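Local coordinates for protein DynE8 (Micromonospora chersina, PDB 4AMM) that forms the acyltransferase domain of the iterative polyketide synthase in dynemicin (enediyne) biosynthesis, probably passing malonyl units to the carrier protein for chain extension, at residues Pro141-Thr144 with Ala145-Gln148; Asp193-Ala196 with Leu197-Arg201; His275-Ser279 with Pro280-Pro284. All coordinates share one frame; numbering follows the deposited sequence.

Contact 1. Residues Pro141-Thr144 with Ala145-Gln148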
loop_
_atom_site.group_PDB
_atom_site.type_symbol
_atom_site.label_atom_id
_atom_site.label_comp_id
_atom_site.label_asym_id
_atom_site.label_seq_id
_atom_site.Cartn_x
_atom_site.Cartn_y
_atom_site.Cartn_z
ATOM N N PRO A 141 1.261 -21.048 -5.398
ATOM C CA PRO A 141 1.843 -20.093 -4.438
ATOM C C PRO A 141 2.774 -19.091 -5.125
ATOM O O PRO A 141 3.316 -19.383 -6.209
ATOM C CB PRO A 141 2.681 -20.990 -3.522
ATOM C CG PRO A 141 2.108 -22.310 -3.607
ATOM C CD PRO A 141 1.664 -22.425 -5.080
ATOM N N VAL A 142 3.002 -17.940 -4.483
ATOM C CA VAL A 142 4.068 -17.021 -4.926
ATOM C C VAL A 142 5.461 -17.783 -4.826
ATOM O O VAL A 142 5.684 -18.489 -3.852
ATOM C CB VAL A 142 4.030 -15.760 -4.011
ATOM C CG1 VAL A 142 5.173 -14.839 -4.398
ATOM C CG2 VAL A 142 2.646 -14.992 -4.131
ATOM N N ASP A 143 6.364 -17.677 -5.812
ATOM C CA ASP A 143 7.748 -18.262 -5.630
ATOM C C ASP A 143 8.542 -17.179 -4.876
ATOM O O ASP A 143 9.026 -16.176 -5.476
ATOM C CB ASP A 143 8.443 -18.544 -6.955
ATOM C CG ASP A 143 9.911 -18.973 -6.795
ATOM O OD1 ASP A 143 10.538 -18.801 -5.728
ATOM O OD2 ASP A 143 10.469 -19.522 -7.777
ATOM N N THR A 144 8.649 -17.377 -3.561
ATOM C CA THR A 144 9.054 -16.281 -2.692
ATOM C C THR A 144 10.506 -15.839 -2.969
ATOM O O THR A 144 10.858 -14.654 -2.785
ATOM C CB THR A 144 8.765 -16.630 -1.195
ATOM O OG1 THR A 144 8.669 -15.405 -0.430
ATOM C CG2 THR A 144 9.857 -17.401 -0.538
ATOM N N ALA A 145 11.408 -16.724 -3.431
ATOM C CA ALA A 145 12.827 -16.329 -3.662
ATOM C C ALA A 145 12.896 -15.319 -4.828
ATOM O O ALA A 145 13.785 -14.542 -4.881
ATOM C CB ALA A 145 13.671 -17.562 -3.966
ATOM N N VAL A 146 11.939 -15.405 -5.745
ATOM C CA VAL A 146 11.886 -14.520 -6.923
ATOM C C VAL A 146 11.024 -13.306 -6.532
ATOM O O VAL A 146 11.427 -12.173 -6.831
ATOM C CB VAL A 146 11.239 -15.234 -8.158
ATOM C CG1 VAL A 146 10.955 -14.243 -9.282
ATOM C CG2 VAL A 146 12.177 -16.375 -8.666
ATOM N N ALA A 147 9.916 -13.493 -5.826
ATOM C CA ALA A 147 8.972 -12.396 -5.584
ATOM C C ALA A 147 9.524 -11.369 -4.639
ATOM O O ALA A 147 9.234 -10.154 -4.873
ATOM C CB ALA A 147 7.690 -12.953 -5.046
ATOM N N GLN A 148 10.231 -11.749 -3.594
ATOM C CA GLN A 148 10.636 -10.751 -2.600
ATOM C C GLN A 148 11.533 -9.690 -3.216
ATOM O O GLN A 148 11.193 -8.475 -3.058
ATOM C CB GLN A 148 11.229 -11.406 -1.356
ATOM C CG GLN A 148 10.171 -12.239 -0.571
ATOM C CD GLN A 148 10.608 -12.544 0.818
ATOM O OE1 GLN A 148 11.355 -11.824 1.438
ATOM N NE2 GLN A 148 10.156 -13.714 1.344
#
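Thr144 and Gln148 lie side by side one helical turn apart, their side chains pointing the same way. Thr144 OG1 is turned anti to its own nitrogen (chi1 -158°), beside the carbonyl carbon, and there it meets Gln148 NE2 at 2.9 Å. The bond is nearly straight, 168° at the hydrogen, with the oxygen in the plane of the Gln148 amide, whose chain runs extended beyond CG. The same hydroxyl is also hydrogen-bonded to Gln106 NE2, its strongest partner. These residues open helix 144-165, with Asp143 as N-cap: its OD1 takes a weak capping bond from Ala145 N at 3.2 Å, while its backbone O accepts from both Val146 N (3.0 Å) and Ala147 N (2.8 Å). Ala147 N comes in the carbonyl plane, whereas Val146 N stands well above it. An alanine in place of Gln148 would remove the whole amide and would probably leave the Thr144 hydroxyl short of one donor and Arg201 NH1 without OE1 as an acceptor. Across the carboxylate of Asp143, at about a right angle, runs Val146, whose CG2 comes 3.7 Å from OD2. Ahead of the cap, Val142 CG1 presses tightly on the methyl of Ala147, CG1 to CB 3.2 Å.

Contact 2. Residues Asp193-Ala196 with Leu197-Arg201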
loop_
_atom_site.group_PDB
_atom_site.type_symbol
_atom_site.label_atom_id
_atom_site.label_comp_id
_atom_site.label_asym_id
_atom_site.label_seq_id
_atom_site.Cartn_x
_atom_site.Cartn_y
_atom_site.Cartn_z
ATOM N N ASP A 193 21.646 -2.154 -0.781
ATOM C CA ASP A 193 21.687 -3.081 0.374
ATOM C C ASP A 193 20.283 -3.639 0.631
ATOM O O ASP A 193 20.149 -4.825 0.974
ATOM C CB ASP A 193 22.282 -2.427 1.604
ATOM C CG ASP A 193 23.772 -2.147 1.448
ATOM O OD1 ASP A 193 24.433 -2.711 0.550
ATOM O OD2 ASP A 193 24.221 -1.416 2.354
ATOM N N THR A 194 19.247 -2.818 0.471
ATOM C CA THR A 194 17.872 -3.276 0.705
ATOM C C THR A 194 17.474 -4.342 -0.289
ATOM O O THR A 194 16.863 -5.337 0.113
ATOM C CB THR A 194 16.965 -2.072 0.652
ATOM O OG1 THR A 194 17.343 -1.141 1.678
ATOM C CG2 THR A 194 15.507 -2.473 0.947
ATOM N N LEU A 195 17.772 -4.154 -1.564
ATOM C CA LEU A 195 17.481 -5.180 -2.554
ATOM C C LEU A 195 18.302 -6.416 -2.286
ATOM O O LEU A 195 17.719 -7.522 -2.402
ATOM C CB LEU A 195 17.732 -4.584 -3.957
ATOM C CG LEU A 195 17.466 -5.556 -5.051
ATOM C CD1 LEU A 195 15.980 -5.962 -5.154
ATOM C CD2 LEU A 195 17.938 -5.032 -6.424
ATOM N N ALA A 196 19.586 -6.312 -1.928
ATOM C CA ALA A 196 20.374 -7.448 -1.637
ATOM C C ALA A 196 19.788 -8.217 -0.427
ATOM O O ALA A 196 19.722 -9.462 -0.451
ATOM C CB ALA A 196 21.848 -7.019 -1.424
ATOM N N LEU A 197 19.339 -7.510 0.591
ATOM C CA LEU A 197 18.757 -8.155 1.748
ATOM C C LEU A 197 17.441 -8.829 1.357
ATOM O O LEU A 197 17.157 -9.927 1.858
ATOM C CB LEU A 197 18.529 -7.157 2.878
ATOM C CG LEU A 197 17.912 -7.682 4.147
ATOM C CD1 LEU A 197 18.799 -8.762 4.773
ATOM C CD2 LEU A 197 17.688 -6.520 5.075
ATOM N N ALA A 198 16.662 -8.202 0.524
ATOM C CA ALA A 198 15.421 -8.868 0.016
ATOM C C ALA A 198 15.710 -10.179 -0.705
ATOM O O ALA A 198 14.965 -11.096 -0.550
ATOM C CB ALA A 198 14.617 -7.926 -0.869
ATOM N N ARG A 199 16.775 -10.253 -1.496
ATOM C CA ARG A 199 17.122 -11.492 -2.228
ATOM C C ARG A 199 17.485 -12.503 -1.132
ATOM O O ARG A 199 17.043 -13.643 -1.223
ATOM C CB ARG A 199 18.360 -11.228 -3.091
ATOM C CG ARG A 199 18.178 -10.383 -4.244
ATOM C CD ARG A 199 19.470 -10.446 -5.190
ATOM N NE ARG A 199 19.239 -9.495 -6.265
ATOM C CZ ARG A 199 18.317 -9.664 -7.210
ATOM N NH1 ARG A 199 17.585 -10.791 -7.239
ATOM N NH2 ARG A 199 18.148 -8.715 -8.139
ATOM N N ALA A 200 18.240 -12.146 -0.121
ATOM C CA ALA A 200 18.633 -13.138 0.879
ATOM C C ALA A 200 17.398 -13.632 1.655
ATOM O O ALA A 200 17.306 -14.831 2.021
ATOM C CB ALA A 200 19.711 -12.514 1.824
ATOM N N ARG A 201 16.494 -12.731 1.947
ATOM C CA ARG A 201 15.320 -13.021 2.764
ATOM C C ARG A 201 14.425 -13.945 1.955
ATOM O O ARG A 201 13.917 -14.944 2.495
ATOM C CB ARG A 201 14.576 -11.725 3.079
ATOM C CG ARG A 201 13.363 -11.864 4.028
ATOM C CD ARG A 201 12.778 -10.468 4.255
ATOM N NE ARG A 201 11.744 -10.427 5.311
ATOM C CZ ARG A 201 10.458 -10.693 5.087
ATOM N NH1 ARG A 201 10.024 -11.142 3.911
ATOM N NH2 ARG A 201 9.589 -10.516 6.078
#
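Asp193 to Ala200 are joined by four successive i to i+4 hydrogen bonds in the first two-thirds of helix 191-206, a regular alpha-helix of the acyltransferase domain. Among the backbone bonds, Leu197 N reaches Asp193 O at 2.8 Å and Ala198 N reaches Thr194 O at 2.9 Å; Arg199 N to Leu195 O (3.0 Å) and Ala200 N to Ala196 O (3.1 Å) carry the series on. The Thr194 hydroxyl has Asp190 O as its main polar partner. Packing against neighbouring elements differs from face to face. The end of the Leu197 side chain leads away from the preceding turn and meets Leu180, Leu289 and Trp298, so that this face of the helix is covered by helices 178-185 and 283-294 and a nearby loop. Thr194 and Ala198 face helix 144-165 instead, both touching Ile152. Between side chains of the two segments there is one light contact, in which Leu195 and Arg199 cross obliquely, each also touching Pro149. Arg199 starts with CG anti to its carbonyl carbon (chi1 -71°), which lays CG 3.4 Å from Leu195 O, and then runs extended to NE. Its guanidinium ends near the leucine, with NH2 4.1 Å from Leu195 CD2.

Contact 3. Residues His275-Ser279 with Pro280-Pro284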
loop_
_atom_site.group_PDB
_atom_site.type_symbol
_atom_site.label_atom_id
_atom_site.label_comp_id
_atom_site.label_asym_id
_atom_site.label_seq_id
_atom_site.Cartn_x
_atom_site.Cartn_y
_atom_site.Cartn_z
ATOM N N HIS A 275 3.949 -22.471 2.893
ATOM C CA HIS A 275 4.695 -22.174 4.138
ATOM C C HIS A 275 3.796 -21.523 5.114
ATOM O O HIS A 275 2.988 -20.666 4.707
ATOM C CB HIS A 275 5.806 -21.219 3.865
ATOM C CG HIS A 275 6.875 -21.702 2.948
ATOM N ND1 HIS A 275 6.696 -21.738 1.585
ATOM C CD2 HIS A 275 8.147 -22.101 3.201
ATOM C CE1 HIS A 275 7.844 -22.126 1.019
ATOM N NE2 HIS A 275 8.704 -22.420 1.980
ATOM N N ALA A 276 3.961 -21.876 6.363
ATOM C CA ALA A 276 3.330 -21.158 7.484
ATOM C C ALA A 276 4.179 -19.924 7.780
ATOM O O ALA A 276 4.905 -19.891 8.802
ATOM C CB ALA A 276 3.232 -22.102 8.699
ATOM N N PHE A 277 4.105 -18.908 6.884
ATOM C CA PHE A 277 4.863 -17.694 7.161
ATOM C C PHE A 277 4.301 -17.083 8.424
ATOM O O PHE A 277 3.157 -17.273 8.830
ATOM C CB PHE A 277 4.616 -16.737 5.969
ATOM C CG PHE A 277 5.249 -17.181 4.682
ATOM C CD1 PHE A 277 6.610 -17.581 4.595
ATOM C CD2 PHE A 277 4.529 -17.109 3.526
ATOM C CE1 PHE A 277 7.146 -17.975 3.341
ATOM C CE2 PHE A 277 5.111 -17.487 2.269
ATOM C CZ PHE A 277 6.386 -17.884 2.211
ATOM N N HIS A 278 5.187 -16.333 9.064
ATOM C CA HIS A 278 4.828 -15.617 10.324
ATOM C C HIS A 278 4.335 -16.563 11.375
ATOM O O HIS A 278 3.345 -16.348 12.084
ATOM C CB HIS A 278 3.853 -14.452 10.010
ATOM C CG HIS A 278 4.529 -13.399 9.235
ATOM N ND1 HIS A 278 5.493 -12.611 9.882
ATOM C CD2 HIS A 278 4.572 -13.069 7.930
ATOM C CE1 HIS A 278 6.023 -11.788 8.992
ATOM N NE2 HIS A 278 5.506 -12.059 7.779
ATOM N N SER A 279 5.130 -17.647 11.566
ATOM C CA SER A 279 4.895 -18.639 12.600
ATOM C C SER A 279 6.288 -19.140 13.027
ATOM O O SER A 279 7.262 -18.978 12.317
ATOM C CB SER A 279 4.018 -19.809 12.093
ATOM O OG SER A 279 4.807 -20.786 11.398
ATOM N N PRO A 280 6.323 -19.908 14.133
ATOM C CA PRO A 280 7.567 -20.581 14.543
ATOM C C PRO A 280 8.182 -21.500 13.513
ATOM O O PRO A 280 9.374 -21.768 13.628
ATOM C CB PRO A 280 7.176 -21.346 15.796
ATOM C CG PRO A 280 6.046 -20.482 16.398
ATOM C CD PRO A 280 5.283 -19.959 15.191
ATOM N N LEU A 281 7.416 -21.974 12.546
ATOM C CA LEU A 281 8.020 -22.865 11.491
ATOM C C LEU A 281 8.975 -22.114 10.620
ATOM O O LEU A 281 9.729 -22.694 9.836
ATOM C CB LEU A 281 6.947 -23.517 10.613
ATOM C CG LEU A 281 6.116 -24.441 11.468
ATOM C CD1 LEU A 281 5.060 -25.039 10.612
ATOM C CD2 LEU A 281 7.024 -25.577 12.128
ATOM N N MET A 282 9.019 -20.783 10.700
ATOM C CA MET A 282 10.020 -19.944 10.009
ATOM C C MET A 282 11.290 -19.700 10.827
ATOM O O MET A 282 12.163 -19.007 10.259
ATOM C CB MET A 282 9.385 -18.602 9.557
ATOM C CG MET A 282 8.150 -18.740 8.708
ATOM S SD MET A 282 8.321 -19.856 7.225
ATOM C CE MET A 282 9.501 -18.802 6.465
ATOM N N ALA A 283 11.438 -20.333 11.973
ATOM C CA ALA A 283 12.665 -20.054 12.754
ATOM C C ALA A 283 13.976 -20.416 11.994
ATOM O O ALA A 283 14.923 -19.664 12.077
ATOM C CB ALA A 283 12.570 -20.802 14.080
ATOM N N PRO A 284 14.006 -21.506 11.224
ATOM C CA PRO A 284 15.244 -21.792 10.458
ATOM C C PRO A 284 15.579 -20.674 9.487
ATOM O O PRO A 284 16.802 -20.186 9.333
ATOM C CB PRO A 284 14.908 -23.129 9.732
ATOM C CG PRO A 284 13.992 -23.778 10.560
ATOM C CD PRO A 284 13.060 -22.607 11.075
#
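Ser279 O receives the backbone N of Met282 at 3.0 Å, the donor well above the carbonyl plane, and so closes the turn that leads through 3-10 residues 280-282 into helix 283-294; upstream, Ala276 is the centre of an inverse gamma turn. The Ser279 hydroxyl sits between its own nitrogen and carbonyl carbon (chi1 83°), a position from which it works in two directions. It donates to Ala276 O at 2.7 Å and accepts from Leu281 N at 3.1 Å, the latter bond making an ST turn that ties the loop to the 3-10 segment before the helix. The segment is part of the connection from strand 268-270, an outermost strand of the mixed sheet in the smaller, ferredoxin-like part of the acyltransferase fold, to helix 283-294, and it carries His278 to the probable active site. Met282, bent at both chi2 and chi3, folds back toward the loop and makes a Met-aromatic contact with Phe277. Its CE lies at the ring edge, near the plane, 3.7 Å from Phe277 CD1, and its SD is 5.1 Å from the ring centroid. One face of that ring is met by His275 CB, 3.6 Å above the plane and offset toward the rim. Ala276 CB touches Leu281 CD1 at 4.0 Å.

In the fold
Side chains from all three contacts reach or approach Ser176, in what is probably a nucleophile elbow of the GxSxG type, where Ser176 and His278 are consistent with the Ser-His dyad of this family. Contacts 1 and 2, with centres about 13 Å apart, are joined by a probable hydrogen bond from Arg201 NH1 to Gln148 OE1 (2.9 Å). Arg201 NH2 bonds Ser176 OG, and contact 3 brings His278 NE2 to the same hydroxyl, so Arg201 and His278 converge on one serine. Contact 3 touches contact 1 lightly, Phe277 CZ lying 4.3 Å from Thr144 OG1. Contacts 2 and 3 do not touch; their nearest atoms are about 5 Å apart, and Met205 of helix 191-206 packs against both Phe277 and Met282.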